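PDB 6FF6: BRIC1 from Synthetic construct, which is a computationally designed, corrugated repeat protein built from helical units resembling histidine phosphotransfer (Hpt) domains, with no established biological role. Local coordinates for residues Phe167-Ala172 against Thr183-Glu188; Met133-Leu138 against Ile215-Leu220; Ser125-Phe130 against Gly173-Thr178. All blocks are in the same frame, centred on the assembly; numbering follows the deposited sequence.

Interaction 1. Residues Phe167-Ala172 against Thr183-Glu188; sequences FIKGAA and TTHLME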
ATOM      1  N   PHE A 167       8.183 -13.419  10.886  1.00121.19           N
ATOM      2  CA  PHE A 167       7.193 -12.821   9.992  1.00121.06           C
ATOM      3  C   PHE A 167       5.795 -12.841  10.626  1.00119.91           C
ATOM      4  O   PHE A 167       5.122 -11.802  10.664  1.00119.66           O
ATOM      5  CB  PHE A 167       7.160 -13.517   8.622  1.00123.81           C
ATOM      6  CG  PHE A 167       6.008 -13.068   7.738  1.00126.25           C
ATOM      7  CD1 PHE A 167       6.051 -11.842   7.074  1.00131.26           C
ATOM      8  CD2 PHE A 167       4.865 -13.852   7.601  1.00126.51           C
ATOM      9  CE1 PHE A 167       4.987 -11.425   6.275  1.00132.33           C
ATOM     10  CE2 PHE A 167       3.806 -13.437   6.791  1.00129.37           C
ATOM     11  CZ  PHE A 167       3.876 -12.229   6.134  1.00129.68           C
ATOM     12  N   ILE A 168       5.370 -14.027  11.116  1.00111.09           N
ATOM     13  CA  ILE A 168       4.062 -14.225  11.727  1.00106.54           C
ATOM     14  C   ILE A 168       3.886 -13.296  12.909  1.00109.26           C
ATOM     15  O   ILE A 168       2.851 -12.647  13.012  1.00108.54           O
ATOM     16  CB  ILE A 168       3.777 -15.698  12.061  1.00106.68           C
ATOM     17  CG1 ILE A 168       3.841 -16.590  10.783  1.00106.68           C
ATOM     18  CG2 ILE A 168       2.402 -15.805  12.713  1.00103.53           C
ATOM     19  CD1 ILE A 168       4.031 -18.110  11.040  1.00107.83           C
ATOM     20  N   LYS A 169       4.919 -13.165  13.749  1.00105.87           N
ATOM     21  CA  LYS A 169       4.899 -12.252  14.884  1.00105.27           C
ATOM     22  C   LYS A 169       4.705 -10.823  14.419  1.00111.06           C
ATOM     23  O   LYS A 169       3.802 -10.150  14.916  1.00113.01           O
ATOM     24  CB  LYS A 169       6.179 -12.376  15.722  1.00108.16           C
ATOM     25  CG  LYS A 169       6.127 -11.544  17.001  1.00119.33           C
ATOM     26  CD  LYS A 169       7.493 -11.292  17.584  1.00125.33           C
ATOM     27  CE  LYS A 169       8.312 -10.234  16.877  1.00133.13           C
ATOM     28  NZ  LYS A 169       9.663 -10.081  17.480  1.00136.19           N
ATOM     29  N   GLY A 170       5.542 -10.383  13.478  1.00109.07           N
ATOM     30  CA  GLY A 170       5.497  -9.038  12.904  1.00110.92           C
ATOM     31  C   GLY A 170       4.133  -8.702  12.344  1.00112.35           C
ATOM     32  O   GLY A 170       3.526  -7.708  12.751  1.00113.28           O
ATOM     33  N   ALA A 171       3.623  -9.586  11.470  1.00106.58           N
ATOM     34  CA  ALA A 171       2.308  -9.495  10.842  1.00106.60           C
ATOM     35  C   ALA A 171       1.144  -9.513  11.865  1.00112.69           C
ATOM     36  O   ALA A 171       0.220  -8.700  11.746  1.00115.89           O
ATOM     37  CB  ALA A 171       2.152 -10.610   9.832  1.00106.22           C
ATOM     38  N   ALA A 172       1.218 -10.390  12.897  1.00105.99           N
ATOM     39  CA  ALA A 172       0.222 -10.456  13.966  1.00104.25           C
ATOM     40  C   ALA A 172       0.213  -9.142  14.731  1.00110.53           C
ATOM     41  O   ALA A 172      -0.853  -8.684  15.148  1.00111.31           O
ATOM     42  CB  ALA A 172       0.527 -11.603  14.915  1.00102.82           C
ATOM     43  N   THR A 183       2.419 -15.832  21.336  1.00 94.28           N
ATOM     44  CA  THR A 183       2.735 -17.244  21.158  1.00 93.23           C
ATOM     45  C   THR A 183       3.941 -17.400  20.265  1.00101.12           C
ATOM     46  O   THR A 183       4.875 -18.110  20.628  1.00102.23           O
ATOM     47  CB  THR A 183       1.526 -18.027  20.636  1.00 93.13           C
ATOM     48  OG1 THR A 183       0.437 -17.825  21.521  1.00 93.89           O
ATOM     49  CG2 THR A 183       1.797 -19.520  20.548  1.00 89.73           C
ATOM     50  N   THR A 184       3.913 -16.743  19.092  1.00 99.92           N
ATOM     51  CA  THR A 184       4.998 -16.748  18.115  1.00100.48           C
ATOM     52  C   THR A 184       6.261 -16.106  18.680  1.00108.89           C
ATOM     53  O   THR A 184       7.340 -16.623  18.436  1.00109.63           O
ATOM     54  CB  THR A 184       4.573 -16.068  16.836  1.00104.27           C
ATOM     55  OG1 THR A 184       3.942 -14.838  17.146  1.00108.43           O
ATOM     56  CG2 THR A 184       3.657 -16.902  15.999  1.00 99.39           C
ATOM     57  N   HIS A 185       6.135 -15.010  19.456  1.00109.53           N
ATOM     58  CA  HIS A 185       7.294 -14.340  20.050  1.00113.67           C
ATOM     59  C   HIS A 185       8.052 -15.238  21.006  1.00120.72           C
ATOM     60  O   HIS A 185       9.283 -15.273  20.959  1.00123.00           O
ATOM     61  CB  HIS A 185       6.921 -13.045  20.774  1.00116.09           C
ATOM     62  CG  HIS A 185       8.061 -12.065  20.864  1.00123.14           C
ATOM     63  ND1 HIS A 185       9.310 -12.334  20.300  1.00127.07           N
ATOM     64  CD2 HIS A 185       8.082 -10.810  21.372  1.00127.30           C
ATOM     65  CE1 HIS A 185      10.043 -11.251  20.510  1.00129.69           C
ATOM     66  NE2 HIS A 185       9.351 -10.307  21.151  1.00130.16           N
ATOM     67  N   LEU A 186       7.323 -15.954  21.881  1.00116.34           N
ATOM     68  CA  LEU A 186       7.934 -16.872  22.829  1.00116.72           C
ATOM     69  C   LEU A 186       8.685 -17.991  22.128  1.00122.58           C
ATOM     70  O   LEU A 186       9.781 -18.339  22.566  1.00124.45           O
ATOM     71  CB  LEU A 186       6.901 -17.436  23.788  1.00115.27           C
ATOM     72  CG  LEU A 186       6.400 -16.475  24.844  1.00120.12           C
ATOM     73  CD1 LEU A 186       5.233 -17.051  25.567  1.00119.55           C
ATOM     74  CD2 LEU A 186       7.484 -16.126  25.847  1.00124.10           C
ATOM     75  N   MET A 187       8.119 -18.531  21.033  1.00118.14           N
ATOM     76  CA  MET A 187       8.765 -19.581  20.261  1.00119.36           C
ATOM     77  C   MET A 187       9.986 -18.984  19.535  1.00128.36           C
ATOM     78  O   MET A 187      11.038 -19.619  19.493  1.00130.08           O
ATOM     79  CB  MET A 187       7.768 -20.201  19.279  1.00120.13           C
ATOM     80  CG  MET A 187       8.321 -21.333  18.464  1.00125.54           C
ATOM     81  SD  MET A 187       6.999 -22.007  17.444  1.00129.27           S
ATOM     82  CE  MET A 187       7.801 -23.292  16.668  1.00128.01           C
ATOM     83  N   GLU A 188       9.856 -17.745  19.020  1.00126.51           N
ATOM     84  CA  GLU A 188      10.923 -17.026  18.323  1.00129.31           C
ATOM     85  C   GLU A 188      12.166 -16.879  19.186  1.00137.19           C
ATOM     86  O   GLU A 188      13.262 -17.143  18.705  1.00140.26           O
ATOM     87  CB  GLU A 188      10.433 -15.649  17.864  1.00130.57           C
ATOM     88  CG  GLU A 188      11.437 -14.879  17.030  1.00144.65           C
ATOM     89  CD  GLU A 188      11.128 -13.413  16.828  1.00172.05           C
ATOM     90  OE1 GLU A 188      10.293 -12.867  17.581  1.00161.70           O
ATOM     91  OE2 GLU A 188      11.733 -12.800  15.924  1.00179.22           O
TER
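Two neighbouring helices of an Hpt-type bundle meet here, Lys169 of helix 155-174 reaching across to Thr184, His185 and Glu188 of helix 178-196. The segments run roughly antiparallel, with axes 8.8 Å apart at closest approach. Near the backbone, Lys169 CB rests 3.6 Å from Thr184 OG1, a hydroxyl whose proton is shared between Leu180 O, the stronger partner, and Gln181 O. Farther out the lysine chain bends at chi3 (77°), bringing its end back over the imidazole. Lys169 CD lies over one face of His185, 3.6 Å from the ring centroid, a CH-pi contact, and Lys169 NZ follows above the same ring, 3.3 Å from His185 CE1. Lys169 NZ donates to Glu188 OE1 at 2.9 Å, a salt bridge met on the carboxylate's syn lone pair. The other oxygen, OE2, accepts a hydrogen bond from His166 ND1. His166, Lys169 and Gly170 fit the HxxKG signature of Hpt domains, in which the histidine carries the phosphoryl group. A glutamate holding that histidine by ND1 is also found in CheA-type Hpt domains, although phosphotransfer by this construct is not established. Deeper between the helices, Ile168 CG2 packs 3.7 Å from Thr184 CG2, the two side chains crossing at about a right angle.

Interaction 2. Residues Met133-Leu138 against Ile215-Leu220; sequences MADVML and IMQEQL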
ATOM      1  N   MET A 133      -0.865 -16.450   3.390  1.00 99.38           N
ATOM      2  CA  MET A 133       0.582 -16.465   3.621  1.00 98.31           C
ATOM      3  C   MET A 133       0.953 -17.224   4.910  1.00 98.87           C
ATOM      4  O   MET A 133       1.784 -18.140   4.858  1.00 97.22           O
ATOM      5  CB  MET A 133       1.145 -15.034   3.676  1.00101.84           C
ATOM      6  CG  MET A 133       2.614 -14.989   4.087  1.00105.41           C
ATOM      7  SD  MET A 133       3.687 -13.985   3.029  1.00113.23           S
ATOM      8  CE  MET A 133       3.303 -14.585   1.548  1.00111.11           C
ATOM      9  N   ALA A 134       0.339 -16.837   6.058  1.00 93.97           N
ATOM     10  CA  ALA A 134       0.593 -17.458   7.367  1.00 93.17           C
ATOM     11  C   ALA A 134       0.316 -18.954   7.368  1.00 98.20           C
ATOM     12  O   ALA A 134       1.117 -19.689   7.928  1.00 99.62           O
ATOM     13  CB  ALA A 134      -0.205 -16.758   8.476  1.00 92.93           C
ATOM     14  N   ASP A 135      -0.795 -19.401   6.735  1.00 95.47           N
ATOM     15  CA  ASP A 135      -1.152 -20.816   6.566  1.00 96.52           C
ATOM     16  C   ASP A 135       0.051 -21.589   5.970  1.00103.40           C
ATOM     17  O   ASP A 135       0.433 -22.646   6.502  1.00105.31           O
ATOM     18  CB  ASP A 135      -2.323 -20.971   5.575  1.00100.24           C
ATOM     19  CG  ASP A 135      -3.700 -20.730   6.121  1.00112.63           C
ATOM     20  OD1 ASP A 135      -3.882 -20.865   7.341  1.00115.55           O
ATOM     21  OD2 ASP A 135      -4.609 -20.426   5.318  1.00119.71           O
ATOM     22  N   VAL A 136       0.643 -21.044   4.886  1.00 99.27           N
ATOM     23  CA  VAL A 136       1.783 -21.637   4.181  1.00100.51           C
ATOM     24  C   VAL A 136       3.058 -21.651   5.033  1.00110.37           C
ATOM     25  O   VAL A 136       3.737 -22.690   5.104  1.00111.49           O
ATOM     26  CB  VAL A 136       2.008 -20.992   2.795  1.00103.65           C
ATOM     27  CG1 VAL A 136       3.219 -21.600   2.100  1.00104.81           C
ATOM     28  CG2 VAL A 136       0.768 -21.148   1.919  1.00103.75           C
ATOM     29  N   MET A 137       3.367 -20.526   5.699  1.00109.39           N
ATOM     30  CA  MET A 137       4.528 -20.429   6.596  1.00109.39           C
ATOM     31  C   MET A 137       4.508 -21.435   7.765  1.00110.31           C
ATOM     32  O   MET A 137       5.567 -21.914   8.180  1.00111.36           O
ATOM     33  CB  MET A 137       4.706 -19.003   7.099  1.00111.71           C
ATOM     34  CG  MET A 137       5.338 -18.121   6.051  1.00117.48           C
ATOM     35  SD  MET A 137       6.017 -16.624   6.787  1.00122.93           S
ATOM     36  CE  MET A 137       7.180 -16.064   5.462  1.00123.07           C
ATOM     37  N   LEU A 138       3.316 -21.793   8.244  1.00103.55           N
ATOM     38  CA  LEU A 138       3.162 -22.749   9.332  1.00102.77           C
ATOM     39  C   LEU A 138       3.486 -24.144   8.850  1.00107.10           C
ATOM     40  O   LEU A 138       4.134 -24.923   9.568  1.00106.98           O
ATOM     41  CB  LEU A 138       1.752 -22.657   9.942  1.00102.33           C
ATOM     42  CG  LEU A 138       1.475 -21.365  10.745  1.00105.35           C
ATOM     43  CD1 LEU A 138       0.011 -21.211  11.059  1.00104.67           C
ATOM     44  CD2 LEU A 138       2.314 -21.313  12.001  1.00108.08           C
ATOM     45  N   ILE A 215      -1.351 -24.805  17.835  1.00 94.76           N
ATOM     46  CA  ILE A 215      -2.009 -23.745  18.600  1.00 91.61           C
ATOM     47  C   ILE A 215      -2.047 -22.460  17.760  1.00 94.72           C
ATOM     48  O   ILE A 215      -3.080 -21.782  17.730  1.00 95.82           O
ATOM     49  CB  ILE A 215      -1.308 -23.498  19.974  1.00 92.93           C
ATOM     50  CG1 ILE A 215      -1.342 -24.736  20.919  1.00 94.36           C
ATOM     51  CG2 ILE A 215      -1.852 -22.244  20.673  1.00 89.87           C
ATOM     52  CD1 ILE A 215      -2.701 -25.316  21.309  1.00 99.46           C
ATOM     53  N   MET A 216      -0.923 -22.116  17.107  1.00 88.71           N
ATOM     54  CA  MET A 216      -0.813 -20.923  16.265  1.00 88.01           C
ATOM     55  C   MET A 216      -1.781 -20.980  15.074  1.00 90.07           C
ATOM     56  O   MET A 216      -2.368 -19.957  14.722  1.00 90.22           O
ATOM     57  CB  MET A 216       0.629 -20.707  15.802  1.00 91.17           C
ATOM     58  CG  MET A 216       1.573 -20.338  16.937  1.00 95.83           C
ATOM     59  SD  MET A 216       3.328 -20.096  16.500  1.00102.50           S
ATOM     60  CE  MET A 216       3.638 -21.403  15.481  1.00100.40           C
ATOM     61  N   GLN A 217      -2.001 -22.179  14.514  1.00 85.23           N
ATOM     62  CA  GLN A 217      -2.957 -22.418  13.433  1.00 85.48           C
ATOM     63  C   GLN A 217      -4.391 -22.179  13.922  1.00 89.47           C
ATOM     64  O   GLN A 217      -5.178 -21.541  13.235  1.00 87.31           O
ATOM     65  CB  GLN A 217      -2.829 -23.850  12.897  1.00 88.02           C
ATOM     66  CG  GLN A 217      -3.654 -24.078  11.620  1.00113.73           C
ATOM     67  CD  GLN A 217      -3.224 -23.201  10.448  1.00122.90           C
ATOM     68  OE1 GLN A 217      -2.077 -23.260   9.988  1.00116.60           O
ATOM     69  NE2 GLN A 217      -4.136 -22.376   9.942  1.00108.80           N
ATOM     70  N   GLU A 218      -4.716 -22.677  15.125  1.00 88.69           N
ATOM     71  CA  GLU A 218      -6.032 -22.471  15.755  1.00 88.40           C
ATOM     72  C   GLU A 218      -6.236 -20.983  16.048  1.00 88.22           C
ATOM     73  O   GLU A 218      -7.356 -20.477  15.876  1.00 86.11           O
ATOM     74  CB  GLU A 218      -6.151 -23.265  17.049  1.00 90.37           C
ATOM     75  CG  GLU A 218      -6.179 -24.774  16.879  1.00113.42           C
ATOM     76  CD  GLU A 218      -6.154 -25.565  18.180  1.00151.65           C
ATOM     77  OE1 GLU A 218      -6.058 -24.942  19.265  1.00148.12           O
ATOM     78  OE2 GLU A 218      -6.228 -26.815  18.109  1.00152.90           O
ATOM     79  N   GLN A 219      -5.148 -20.280  16.487  1.00 83.56           N
ATOM     80  CA  GLN A 219      -5.189 -18.837  16.775  1.00 82.72           C
ATOM     81  C   GLN A 219      -5.461 -18.107  15.470  1.00 85.66           C
ATOM     82  O   GLN A 219      -6.379 -17.307  15.418  1.00 84.74           O
ATOM     83  CB  GLN A 219      -3.885 -18.339  17.433  1.00 82.57           C
ATOM     84  CG  GLN A 219      -3.734 -18.723  18.902  1.00 76.42           C
ATOM     85  CD  GLN A 219      -2.328 -18.528  19.397  1.00 86.79           C
ATOM     86  OE1 GLN A 219      -1.428 -18.143  18.657  1.00 90.55           O
ATOM     87  NE2 GLN A 219      -2.086 -18.811  20.647  1.00 77.38           N
ATOM     88  N   LEU A 220      -4.735 -18.474  14.400  1.00 84.21           N
ATOM     89  CA  LEU A 220      -4.935 -17.935  13.052  1.00 85.80           C
ATOM     90  C   LEU A 220      -6.386 -18.165  12.547  1.00 90.77           C
ATOM     91  O   LEU A 220      -7.057 -17.211  12.149  1.00 90.93           O
ATOM     92  CB  LEU A 220      -3.906 -18.542  12.109  1.00 86.68           C
ATOM     93  CG  LEU A 220      -3.843 -17.909  10.733  1.00 94.89           C
ATOM     94  CD1 LEU A 220      -3.290 -16.464  10.823  1.00 95.49           C
ATOM     95  CD2 LEU A 220      -3.143 -18.843   9.696  1.00 94.23           C
TER
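Leu220 lays both its methyls against Ala134, CD2 at 3.8 Å and CD1 at 3.9 Å from the alanine CB, so the small residue receives the forked end of the larger one. Leu220 CD2 continues to the edge of this apolar patch, where it lies 3.2 Å from Asp135 OD1. One turn on, Leu138 divides its branches. Leu138 CD2 meets the terminal CE of Met216 at 3.7 Å, while Leu138 CD1 lies 3.1 Å from Gln217 OE1 and also borders Leu220 CD2. This is side-chain packing between helix 125-146 and helix 203-224 of the second Hpt-type helical bundle; the segments 133-138 and 215-220 run almost antiparallel, with axes 10.7 Å apart.

The polar flank is carried by Gln217, whose chain bends at chi2 (62°) to turn the amide toward the other helix. Gln217 NE2 donates to Asp135 OD1 over 3.0 Å, nearly straight at 163°, and the acceptor lies close to the amide plane. The oxygen is met almost end-on along its C-O bond, with carboxylate and amide planes 33° apart. NE2 also bonds Asp221 OD1, and Asp135 OD2 forms a salt bridge with Lys224. Two carboxylate oxygens accepting from NE2 are consistent with the amide being turned this way round, and Lys224 probably offsets part of the acidic charge gathered beside the leucines.

Interaction 3. Residues Ser125-Phe130 against Gly173-Thr178; sequences SFYQAF and GTFGFT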
ATOM      1  N   SER A 125      -8.714  -7.687   1.553  1.00128.19           N
ATOM      2  CA  SER A 125      -7.818  -8.238   0.543  1.00126.55           C
ATOM      3  C   SER A 125      -6.476  -8.411   1.250  1.00127.41           C
ATOM      4  O   SER A 125      -5.788  -9.416   1.055  1.00125.21           O
ATOM      5  CB  SER A 125      -7.687  -7.264  -0.625  1.00132.84           C
ATOM      6  OG  SER A 125      -7.141  -6.015  -0.234  1.00142.15           O
ATOM      7  N   PHE A 126      -6.173  -7.457   2.159  1.00123.47           N
ATOM      8  CA  PHE A 126      -4.982  -7.425   2.985  1.00120.53           C
ATOM      9  C   PHE A 126      -4.994  -8.515   4.077  1.00116.99           C
ATOM     10  O   PHE A 126      -3.958  -9.142   4.320  1.00114.35           O
ATOM     11  CB  PHE A 126      -4.751  -6.005   3.550  1.00125.09           C
ATOM     12  CG  PHE A 126      -3.420  -5.861   4.257  1.00126.51           C
ATOM     13  CD1 PHE A 126      -2.252  -6.383   3.699  1.00130.10           C
ATOM     14  CD2 PHE A 126      -3.338  -5.246   5.500  1.00128.68           C
ATOM     15  CE1 PHE A 126      -1.030  -6.304   4.382  1.00130.14           C
ATOM     16  CE2 PHE A 126      -2.112  -5.151   6.172  1.00130.54           C
ATOM     17  CZ  PHE A 126      -0.969  -5.683   5.609  1.00128.44           C
ATOM     18  N   TYR A 127      -6.164  -8.765   4.701  1.00111.03           N
ATOM     19  CA  TYR A 127      -6.321  -9.796   5.731  1.00107.13           C
ATOM     20  C   TYR A 127      -6.183 -11.162   5.112  1.00108.24           C
ATOM     21  O   TYR A 127      -5.499 -12.012   5.669  1.00106.59           O
ATOM     22  CB  TYR A 127      -7.700  -9.697   6.407  1.00109.86           C
ATOM     23  CG  TYR A 127      -7.746  -8.874   7.674  1.00112.61           C
ATOM     24  CD1 TYR A 127      -7.588  -7.493   7.638  1.00117.91           C
ATOM     25  CD2 TYR A 127      -8.024  -9.467   8.905  1.00111.45           C
ATOM     26  CE1 TYR A 127      -7.660  -6.725   8.806  1.00121.84           C
ATOM     27  CE2 TYR A 127      -8.094  -8.711  10.079  1.00112.23           C
ATOM     28  CZ  TYR A 127      -7.921  -7.336  10.022  1.00124.37           C
ATOM     29  OH  TYR A 127      -8.025  -6.558  11.156  1.00127.11           O
ATOM     30  N   GLN A 128      -6.824 -11.369   3.954  1.00105.54           N
ATOM     31  CA  GLN A 128      -6.827 -12.618   3.217  1.00104.32           C
ATOM     32  C   GLN A 128      -5.448 -13.037   2.732  1.00106.50           C
ATOM     33  O   GLN A 128      -5.095 -14.217   2.875  1.00104.81           O
ATOM     34  CB  GLN A 128      -7.841 -12.562   2.088  1.00108.69           C
ATOM     35  CG  GLN A 128      -9.103 -13.393   2.367  1.00133.68           C
ATOM     36  CD  GLN A 128      -9.677 -13.308   3.770  1.00156.10           C
ATOM     37  OE1 GLN A 128      -9.985 -12.229   4.288  1.00155.72           O
ATOM     38  NE2 GLN A 128      -9.850 -14.459   4.406  1.00145.97           N
ATOM     39  N   ALA A 129      -4.655 -12.072   2.227  1.00102.07           N
ATOM     40  CA  ALA A 129      -3.281 -12.297   1.799  1.00100.05           C
ATOM     41  C   ALA A 129      -2.477 -12.754   3.000  1.00102.07           C
ATOM     42  O   ALA A 129      -1.769 -13.745   2.899  1.00102.45           O
ATOM     43  CB  ALA A 129      -2.699 -11.026   1.205  1.00103.30           C
ATOM     44  N   PHE A 130      -2.683 -12.131   4.166  1.00 99.02           N
ATOM     45  CA  PHE A 130      -2.008 -12.540   5.396  1.00 95.66           C
ATOM     46  C   PHE A 130      -2.399 -13.938   5.804  1.00 97.46           C
ATOM     47  O   PHE A 130      -1.516 -14.742   6.086  1.00 96.19           O
ATOM     48  CB  PHE A 130      -2.263 -11.535   6.544  1.00 96.69           C
ATOM     49  CG  PHE A 130      -1.911 -12.077   7.918  1.00 95.44           C
ATOM     50  CD1 PHE A 130      -0.588 -12.328   8.272  1.00 97.50           C
ATOM     51  CD2 PHE A 130      -2.908 -12.407   8.831  1.00 95.31           C
ATOM     52  CE1 PHE A 130      -0.280 -12.911   9.509  1.00 96.40           C
ATOM     53  CE2 PHE A 130      -2.595 -12.994  10.058  1.00 95.24           C
ATOM     54  CZ  PHE A 130      -1.284 -13.214  10.403  1.00 93.13           C
ATOM     55  N   GLY A 173       1.395  -8.541  14.890  1.00108.03           N
ATOM     56  CA  GLY A 173       1.546  -7.244  15.535  1.00109.78           C
ATOM     57  C   GLY A 173       0.853  -6.186  14.701  1.00115.46           C
ATOM     58  O   GLY A 173       0.128  -5.350  15.244  1.00117.13           O
ATOM     59  N   THR A 174       1.016  -6.270  13.360  1.00110.71           N
ATOM     60  CA  THR A 174       0.377  -5.370  12.410  1.00112.94           C
ATOM     61  C   THR A 174      -1.140  -5.375  12.561  1.00114.41           C
ATOM     62  O   THR A 174      -1.739  -4.307  12.559  1.00116.89           O
ATOM     63  CB  THR A 174       0.807  -5.700  10.975  1.00124.60           C
ATOM     64  OG1 THR A 174       2.211  -5.464  10.841  1.00128.01           O
ATOM     65  CG2 THR A 174       0.020  -4.912   9.916  1.00124.81           C
ATOM     66  N   PHE A 175      -1.755  -6.551  12.710  1.00106.05           N
ATOM     67  CA  PHE A 175      -3.211  -6.628  12.835  1.00103.96           C
ATOM     68  C   PHE A 175      -3.755  -6.591  14.288  1.00108.36           C
ATOM     69  O   PHE A 175      -4.967  -6.717  14.490  1.00108.89           O
ATOM     70  CB  PHE A 175      -3.740  -7.852  12.095  1.00102.69           C
ATOM     71  CG  PHE A 175      -3.433  -7.903  10.621  1.00103.92           C
ATOM     72  CD1 PHE A 175      -4.270  -7.284   9.696  1.00107.43           C
ATOM     73  CD2 PHE A 175      -2.370  -8.651  10.143  1.00102.72           C
ATOM     74  CE1 PHE A 175      -4.016  -7.379   8.323  1.00108.72           C
ATOM     75  CE2 PHE A 175      -2.091  -8.700   8.772  1.00106.17           C
ATOM     76  CZ  PHE A 175      -2.924  -8.076   7.872  1.00105.55           C
ATOM     77  N   GLY A 176      -2.883  -6.400  15.274  1.00104.41           N
ATOM     78  CA  GLY A 176      -3.302  -6.344  16.677  1.00103.53           C
ATOM     79  C   GLY A 176      -3.679  -7.687  17.283  1.00102.83           C
ATOM     80  O   GLY A 176      -4.369  -7.744  18.311  1.00100.64           O
ATOM     81  N   PHE A 177      -3.223  -8.785  16.644  1.00 96.60           N
ATOM     82  CA  PHE A 177      -3.484 -10.146  17.098  1.00 93.29           C
ATOM     83  C   PHE A 177      -2.506 -10.419  18.249  1.00 98.89           C
ATOM     84  O   PHE A 177      -1.480 -11.071  18.064  1.00 98.99           O
ATOM     85  CB  PHE A 177      -3.332 -11.150  15.940  1.00 93.29           C
ATOM     86  CG  PHE A 177      -4.228 -11.000  14.718  1.00 95.98           C
ATOM     87  CD1 PHE A 177      -5.530 -10.526  14.834  1.00 99.14           C
ATOM     88  CD2 PHE A 177      -3.799 -11.427  13.462  1.00 98.92           C
ATOM     89  CE1 PHE A 177      -6.362 -10.430  13.710  1.00100.90           C
ATOM     90  CE2 PHE A 177      -4.638 -11.322  12.337  1.00102.01           C
ATOM     91  CZ  PHE A 177      -5.908 -10.820  12.475  1.00100.29           C
ATOM     92  N   THR A 178      -2.801  -9.854  19.426  1.00 95.99           N
ATOM     93  CA  THR A 178      -1.979  -9.945  20.637  1.00 95.61           C
ATOM     94  C   THR A 178      -1.673 -11.396  21.041  1.00 97.50           C
ATOM     95  O   THR A 178      -0.508 -11.708  21.288  1.00100.40           O
ATOM     96  CB  THR A 178      -2.632  -9.117  21.770  1.00107.37           C
ATOM     97  OG1 THR A 178      -2.541  -7.730  21.448  1.00106.13           O
ATOM     98  CG2 THR A 178      -2.007  -9.361  23.142  1.00108.84           C
TER
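Phe175 pushes its ring in among three aromatic side chains of helix 125-146. Its edge points at the face of Tyr127, an edge-to-face pair with planes at 62° and Phe175 CD1 3.5 Å from Tyr127 CE1. Phe175 CZ sits over a face of Phe126, 3.5 Å from Phe126 CE2, and Phe175 CE2 reaches Phe130 CG at 3.5 Å; both pairs are oblique, with planes near 37°. Phe177, two residues on, presents its ring edge to Phe130, Phe177 CE2 lying 3.5 Å from Phe130 CE2, and Phe177 CZ is 3.9 Å from Tyr127 CE2. Phe130 CG stands anti to the backbone N (chi1 165°), sending the ring toward both phenylalanines. Thr174 CG2 touches the edge of Phe126 more loosely.

The backbone between Phe175 and Phe177 sets their spacing. Gly176, with positive phi, ends helix 155-174 in a Schellman motif, and Phe177 follows as the centre of an inverse gamma turn and the N-cap residue of helix 178-196. The aromatic cluster thus packs the tight turn between these two helices against the start of helix 125-146. Phe177 also stacks on Tyr223 of helix 203-224, and the second subunit adds Tyr118 against Phe126 and Met75 against Phe130.

All three contacts lie in the second Hpt-type unit, their centres 11 to 12 Å apart, and between them they tie together helices 125-146, 155-174, 178-196 and 203-224. Along the chain, interaction 1 is nested inside the loop closed by interaction 2, whereas interaction 3 crosses both. Interactions 2 and 3 share helix 125-146, and interactions 1 and 3 share helix 155-174. The contacts touch directly: Thr183 OG1 and Gln219 NE2 are probably hydrogen-bonded, Phe167 packs on Met133 and Met137, and Phe130 meets both Ala171 and Leu220. The result is a continuous core, with the second subunit packed against helix 125-146 and Phe167 of helix 155-174.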